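Local coordinates for uncharacterized hypothetical protein (PDB 4EIU) that is of unknown function but belongs to the DUF3823 family, with an N-terminal domain of the transthyretin clan, at residues Pro78-Val83 against Glu143-Lys148; Gln112-Val117 against Tyr227-Gly232. One frame throughout, in Å; residues are numbered along the deposited sequence.

Contact 1: residues Pro78-Val83 against Glu143-Lys148; sequences PFIPLV and EVFREK
Ile-80 lays both branches of its side chain against the flank of helix 142-149, over the turn that runs from Val-144 to Lys-148. With CG1 anti to the carbonyl carbon (chi1 -70°) and the chain extended to CD1, the branch leads straight at the helix, and its CD1 lies 3.9 Å from Phe-145 CA, against the helix backbone. The same CD1 meets Val-144 CG1 at 4.2 Å. Further back, Ile-80 CG1 comes obliquely to the Phe-145 ring, 4.3 Å from CD2. The other branch serves the next turn: Ile-80 CG2 packs on Lys-148 CB at 4.2 Å, and the two side chains cross at about a right angle. Lys-148 contributes its aliphatic base, while its extended chain carries NZ on to a hydrogen bond with Gln-112 OE1. The contact is van der Waals packing, one isoleucine set against Val-144, Phe-145 and, a turn further on, Lys-148. Behind it, the Ile-80 backbone is hydrogen-bonded to that of Gln-112, and Phe-145 turns its ring edge-to-face with Tyr-227. The short helix, which follows strand 129-138, is packed against the loop between strands 69-76 and 83-85 of the five-stranded sheet.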
loop_
_atom_site.group_PDB
_atom_site.type_symbol
_atom_site.label_atom_id
_atom_site.label_comp_id
_atom_site.label_asym_id
_atom_site.label_seq_id
_atom_site.Cartn_x
_atom_site.Cartn_y
_atom_site.Cartn_z
ATOM N N PRO A 78 0.040 -0.497 -3.727
ATOM C CA PRO A 78 -0.797 0.711 -3.926
ATOM C C PRO A 78 -0.013 1.804 -4.667
ATOM O O PRO A 78 0.201 2.889 -4.164
ATOM C CB PRO A 78 -1.155 1.103 -2.489
ATOM C CG PRO A 78 0.098 0.764 -1.724
ATOM C CD PRO A 78 0.538 -0.550 -2.339
ATOM N N PHE A 79 0.389 1.443 -5.873
ATOM C CA PHE A 79 1.219 2.253 -6.743
ATOM C C PHE A 79 1.080 1.790 -8.198
ATOM O O PHE A 79 0.699 0.653 -8.492
ATOM C CB PHE A 79 2.686 2.308 -6.269
ATOM C CG PHE A 79 3.320 0.956 -6.008
ATOM C CD1 PHE A 79 3.761 0.170 -7.047
ATOM C CD2 PHE A 79 3.507 0.509 -4.687
ATOM C CE1 PHE A 79 4.412 -1.045 -6.779
ATOM C CE2 PHE A 79 4.123 -0.717 -4.412
ATOM C CZ PHE A 79 4.558 -1.483 -5.465
ATOM N N ILE A 80 1.432 2.691 -9.114
ATOM C CA ILE A 80 1.319 2.425 -10.532
ATOM C C ILE A 80 2.042 1.129 -10.830
ATOM O O ILE A 80 3.196 0.954 -10.405
ATOM C CB ILE A 80 1.920 3.563 -11.392
ATOM C CG1 ILE A 80 1.016 4.804 -11.288
ATOM C CG2 ILE A 80 2.006 3.132 -12.869
ATOM C CD1 ILE A 80 1.469 5.982 -12.150
ATOM N N PRO A 81 1.369 0.205 -11.506
ATOM C CA PRO A 81 2.104 -1.049 -11.825
ATOM C C PRO A 81 3.415 -0.828 -12.558
ATOM O O PRO A 81 3.467 -0.031 -13.533
ATOM C CB PRO A 81 1.134 -1.801 -12.716
ATOM C CG PRO A 81 -0.217 -1.278 -12.313
ATOM C CD PRO A 81 -0.019 0.165 -11.973
ATOM N N LEU A 82 4.457 -1.523 -12.091
ATOM C CA LEU A 82 5.782 -1.479 -12.671
ATOM C C LEU A 82 5.899 -2.408 -13.865
ATOM O O LEU A 82 6.735 -2.196 -14.726
ATOM C CB LEU A 82 6.825 -1.910 -11.587
ATOM C CG LEU A 82 6.898 -0.955 -10.377
ATOM C CD1 LEU A 82 7.922 -1.537 -9.373
ATOM C CD2 LEU A 82 7.238 0.488 -10.791
ATOM N N VAL A 83 5.099 -3.477 -13.889
ATOM C CA VAL A 83 5.089 -4.399 -14.987
ATOM C C VAL A 83 3.751 -4.232 -15.684
ATOM O O VAL A 83 2.712 -4.569 -15.121
ATOM C CB VAL A 83 5.329 -5.854 -14.535
ATOM C CG1 VAL A 83 5.395 -6.818 -15.752
ATOM C CG2 VAL A 83 6.627 -5.934 -13.718
ATOM N N GLU A 143 -2.201 12.967 -14.588
ATOM C CA GLU A 143 -1.649 12.979 -15.972
ATOM C C GLU A 143 -0.709 11.814 -16.156
ATOM O O GLU A 143 -0.819 11.108 -17.141
ATOM C CB GLU A 143 -0.901 14.286 -16.282
ATOM N N VAL A 144 0.204 11.623 -15.188
ATOM C CA VAL A 144 1.148 10.480 -15.197
ATOM C C VAL A 144 0.416 9.154 -15.061
ATOM O O VAL A 144 0.743 8.195 -15.752
ATOM C CB VAL A 144 2.277 10.662 -14.148
ATOM C CG1 VAL A 144 3.094 9.389 -14.002
ATOM C CG2 VAL A 144 3.161 11.913 -14.529
ATOM N N PHE A 145 -0.547 9.078 -14.142
ATOM C CA PHE A 145 -1.357 7.872 -14.012
ATOM C C PHE A 145 -1.958 7.488 -15.326
ATOM O O PHE A 145 -1.726 6.370 -15.819
ATOM C CB PHE A 145 -2.404 8.091 -12.950
ATOM C CG PHE A 145 -3.230 6.892 -12.610
ATOM C CD1 PHE A 145 -4.269 6.496 -13.429
ATOM C CD2 PHE A 145 -3.012 6.182 -11.424
ATOM C CE1 PHE A 145 -5.092 5.433 -13.071
ATOM C CE2 PHE A 145 -3.824 5.099 -11.069
ATOM C CZ PHE A 145 -4.880 4.736 -11.891
ATOM N N ARG A 146 -2.679 8.427 -15.952
ATOM C CA ARG A 146 -3.222 8.130 -17.266
ATOM C C ARG A 146 -2.160 7.795 -18.331
ATOM O O ARG A 146 -2.333 6.873 -19.116
ATOM C CB ARG A 146 -4.080 9.287 -17.777
ATOM C CG ARG A 146 -4.766 8.921 -19.081
ATOM C CD ARG A 146 -5.936 9.850 -19.378
ATOM N NE ARG A 146 -5.432 11.202 -19.554
ATOM C CZ ARG A 146 -6.147 12.217 -20.018
ATOM N NH1 ARG A 146 -7.411 12.035 -20.377
ATOM N NH2 ARG A 146 -5.581 13.408 -20.160
ATOM N N GLU A 147 -1.087 8.583 -18.395
ATOM C CA GLU A 147 -0.023 8.318 -19.381
ATOM C C GLU A 147 0.502 6.867 -19.273
ATOM O O GLU A 147 0.752 6.224 -20.284
ATOM C CB GLU A 147 1.156 9.297 -19.179
ATOM C CG GLU A 147 2.464 8.843 -19.836
ATOM C CD GLU A 147 3.758 9.470 -19.274
ATOM O OE1 GLU A 147 3.850 9.880 -18.098
ATOM O OE2 GLU A 147 4.745 9.514 -20.032
ATOM N N LYS A 148 0.666 6.346 -18.059
ATOM C CA LYS A 148 1.250 5.021 -17.909
ATOM C C LYS A 148 0.193 3.890 -18.002
ATOM O O LYS A 148 0.496 2.791 -18.438
ATOM C CB LYS A 148 2.058 4.926 -16.617
ATOM C CG LYS A 148 3.269 5.883 -16.646
ATOM C CD LYS A 148 4.219 5.678 -15.488
ATOM C CE LYS A 148 5.538 6.475 -15.683
ATOM N NZ LYS A 148 6.468 6.232 -14.543
#

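Contact 2: residues Gln112-Val117 against Tyr227-Gly232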
loop_
_atom_site.group_PDB
_atom_site.type_symbol
_atom_site.label_atom_id
_atom_site.label_comp_id
_atom_site.label_asym_id
_atom_site.label_seq_id
_atom_site.Cartn_x
_atom_site.Cartn_y
_atom_site.Cartn_z
ATOM N N GLN A 112 5.314 5.057 -7.602
ATOM C CA GLN A 112 4.413 6.224 -7.694
ATOM C C GLN A 112 3.111 5.799 -6.988
ATOM O O GLN A 112 2.221 5.241 -7.615
ATOM C CB GLN A 112 4.198 6.567 -9.151
ATOM C CG GLN A 112 5.429 7.289 -9.699
ATOM C CD GLN A 112 5.440 7.493 -11.199
ATOM O OE1 GLN A 112 5.230 6.548 -11.992
ATOM N NE2 GLN A 112 5.698 8.735 -11.609
ATOM N N PRO A 113 3.023 6.067 -5.666
ATOM C CA PRO A 113 1.849 5.632 -4.929
ATOM C C PRO A 113 0.622 6.387 -5.436
ATOM O O PRO A 113 0.736 7.508 -5.833
ATOM C CB PRO A 113 2.147 6.051 -3.482
ATOM C CG PRO A 113 3.152 7.142 -3.591
ATOM C CD PRO A 113 3.918 6.915 -4.863
ATOM N N PHE A 114 -0.544 5.757 -5.368
ATOM C CA PHE A 114 -1.739 6.392 -5.866
ATOM C C PHE A 114 -2.135 7.605 -5.015
ATOM O O PHE A 114 -2.566 8.623 -5.545
ATOM C CB PHE A 114 -2.907 5.410 -5.846
ATOM C CG PHE A 114 -2.695 4.167 -6.649
ATOM C CD1 PHE A 114 -2.102 4.219 -7.890
ATOM C CD2 PHE A 114 -3.135 2.948 -6.183
ATOM C CE1 PHE A 114 -1.935 3.069 -8.646
ATOM C CE2 PHE A 114 -2.965 1.794 -6.934
ATOM C CZ PHE A 114 -2.392 1.867 -8.189
ATOM N N LEU A 115 -2.002 7.463 -3.702
ATOM C CA LEU A 115 -2.456 8.448 -2.688
ATOM C C LEU A 115 -1.441 8.594 -1.563
ATOM O O LEU A 115 -0.728 7.647 -1.230
ATOM C CB LEU A 115 -3.801 8.009 -2.086
ATOM C CG LEU A 115 -5.008 7.807 -3.036
ATOM C CD1 LEU A 115 -6.239 7.227 -2.305
ATOM C CD2 LEU A 115 -5.419 9.129 -3.714
ATOM N N ASN A 116 -1.376 9.795 -1.009
ATOM C CA ASN A 116 -0.719 10.056 0.237
ATOM C C ASN A 116 -1.783 10.318 1.275
ATOM O O ASN A 116 -2.743 11.066 1.024
ATOM C CB ASN A 116 0.198 11.263 0.097
ATOM C CG ASN A 116 1.362 11.001 -0.825
ATOM O OD1 ASN A 116 1.895 9.898 -0.870
ATOM N ND2 ASN A 116 1.793 12.024 -1.530
ATOM N N VAL A 117 -1.614 9.719 2.437
ATOM C CA VAL A 117 -2.625 9.776 3.491
ATOM C C VAL A 117 -1.945 10.106 4.797
ATOM O O VAL A 117 -1.016 9.413 5.189
ATOM C CB VAL A 117 -3.351 8.425 3.654
ATOM C CG1 VAL A 117 -4.452 8.534 4.726
ATOM C CG2 VAL A 117 -3.876 7.906 2.312
ATOM N N TYR A 227 -9.036 0.968 -8.469
ATOM C CA TYR A 227 -8.059 0.355 -9.337
ATOM C C TYR A 227 -7.308 -0.760 -8.606
ATOM O O TYR A 227 -6.787 -0.549 -7.517
ATOM C CB TYR A 227 -7.034 1.408 -9.808
ATOM C CG TYR A 227 -6.213 0.942 -10.990
ATOM C CD1 TYR A 227 -6.756 0.850 -12.257
ATOM C CD2 TYR A 227 -4.862 0.550 -10.830
ATOM C CE1 TYR A 227 -5.990 0.395 -13.354
ATOM C CE2 TYR A 227 -4.120 0.101 -11.894
ATOM C CZ TYR A 227 -4.674 0.028 -13.148
ATOM O OH TYR A 227 -3.921 -0.426 -14.171
ATOM N N ASP A 228 -7.305 -1.921 -9.224
ATOM C CA ASP A 228 -6.722 -3.110 -8.642
ATOM C C ASP A 228 -5.326 -3.386 -9.104
ATOM O O ASP A 228 -4.969 -3.124 -10.268
ATOM C CB ASP A 228 -7.637 -4.347 -8.834
ATOM C CG ASP A 228 -7.954 -4.673 -10.293
ATOM O OD1 ASP A 228 -7.830 -3.812 -11.173
ATOM O OD2 ASP A 228 -8.324 -5.826 -10.575
ATOM N N THR A 229 -4.537 -3.941 -8.181
ATOM C CA THR A 229 -3.144 -4.301 -8.442
ATOM C C THR A 229 -2.917 -5.675 -7.799
ATOM O O THR A 229 -3.354 -5.916 -6.655
ATOM C CB THR A 229 -2.129 -3.218 -7.932
ATOM O OG1 THR A 229 -2.315 -2.941 -6.536
ATOM C CG2 THR A 229 -2.274 -1.901 -8.713
ATOM N N PRO A 230 -2.344 -6.624 -8.552
ATOM C CA PRO A 230 -2.099 -6.588 -9.999
ATOM C C PRO A 230 -3.420 -6.466 -10.744
ATOM O O PRO A 230 -4.495 -6.838 -10.212
ATOM C CB PRO A 230 -1.441 -7.941 -10.333
ATOM C CG PRO A 230 -1.452 -8.729 -9.078
ATOM C CD PRO A 230 -1.828 -7.848 -7.916
ATOM N N VAL A 231 -3.321 -5.922 -11.943
ATOM C CA VAL A 231 -4.482 -5.635 -12.790
ATOM C C VAL A 231 -5.262 -6.931 -12.978
ATOM O O VAL A 231 -4.686 -7.975 -13.261
ATOM C CB VAL A 231 -4.012 -4.965 -14.102
ATOM C CG1 VAL A 231 -5.114 -4.946 -15.154
ATOM C CG2 VAL A 231 -3.550 -3.557 -13.695
ATOM N N GLY A 232 -6.556 -6.861 -12.772
ATOM C CA GLY A 232 -7.448 -8.010 -12.932
ATOM C C GLY A 232 -7.577 -8.850 -11.679
ATOM O O GLY A 232 -8.383 -9.800 -11.661
#
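The loop that joins strands 216-225 and 239-247 receives the ring of Phe-114, a residue just ahead of strand 115-126, in a buried aromatic and methyl contact. Phe-114 CZ does most of the touching: it stands 3.8 Å from Tyr-227 CD2 and also 3.8 Å from Thr-229 CG2. The methyl lies at the edge of the phenyl ring and in its plane, with Phe-114 CE2 next to it at 4.2 Å from CG2. Tyr-227 meets the same corner obliquely, its side chain crossing that of Phe-114 at about a right angle. The tip of the phenyl, CZ, thus abuts both the tyrosine ring and the threonine methyl, which lie next to each other beyond it. The link spans two sheets of the fold, since strand 115-126 pairs with 129-138 whereas the loop closes a hairpin of the four-stranded sheet, and the phenyl itself also packs on Ile-225. Thr-229 has OG1 between its backbone N and carbonyl carbon (chi1 55°), which swings the methyl toward the phenyl and leaves the hydroxyl to hydrogen-bond Gly-77 O. Tyr-227 OH hydrogen-bonds a diethylene glycol molecule, probably from the crystallisation liquor, and its ring stands edge-to-face with Tyr-159.

Overall arrangement
The centres of contacts 1 and 2 are about 8 Å apart, and the two touch directly: Gln-112 is shared between them, and Phe-79 C lies 3.3 Å from Phe-114 CE1. Along the chain the segments alternate: 78-83, 112-117, 143-148, 227-232. Together they sit where the five-stranded sheet that contains 69-76 and 83-85, the three-stranded sheet of 115-126, 129-138 and 202-206, and the four-stranded sheet come together. Contact 2 lies nearer the centre of the chain, about 7 Å from it, against about 14 Å for contact 1. Pro-78, bonded through its backbone to Phe-114, connects the two, so that the loop after strand 69-76 meets later parts of the chain in both.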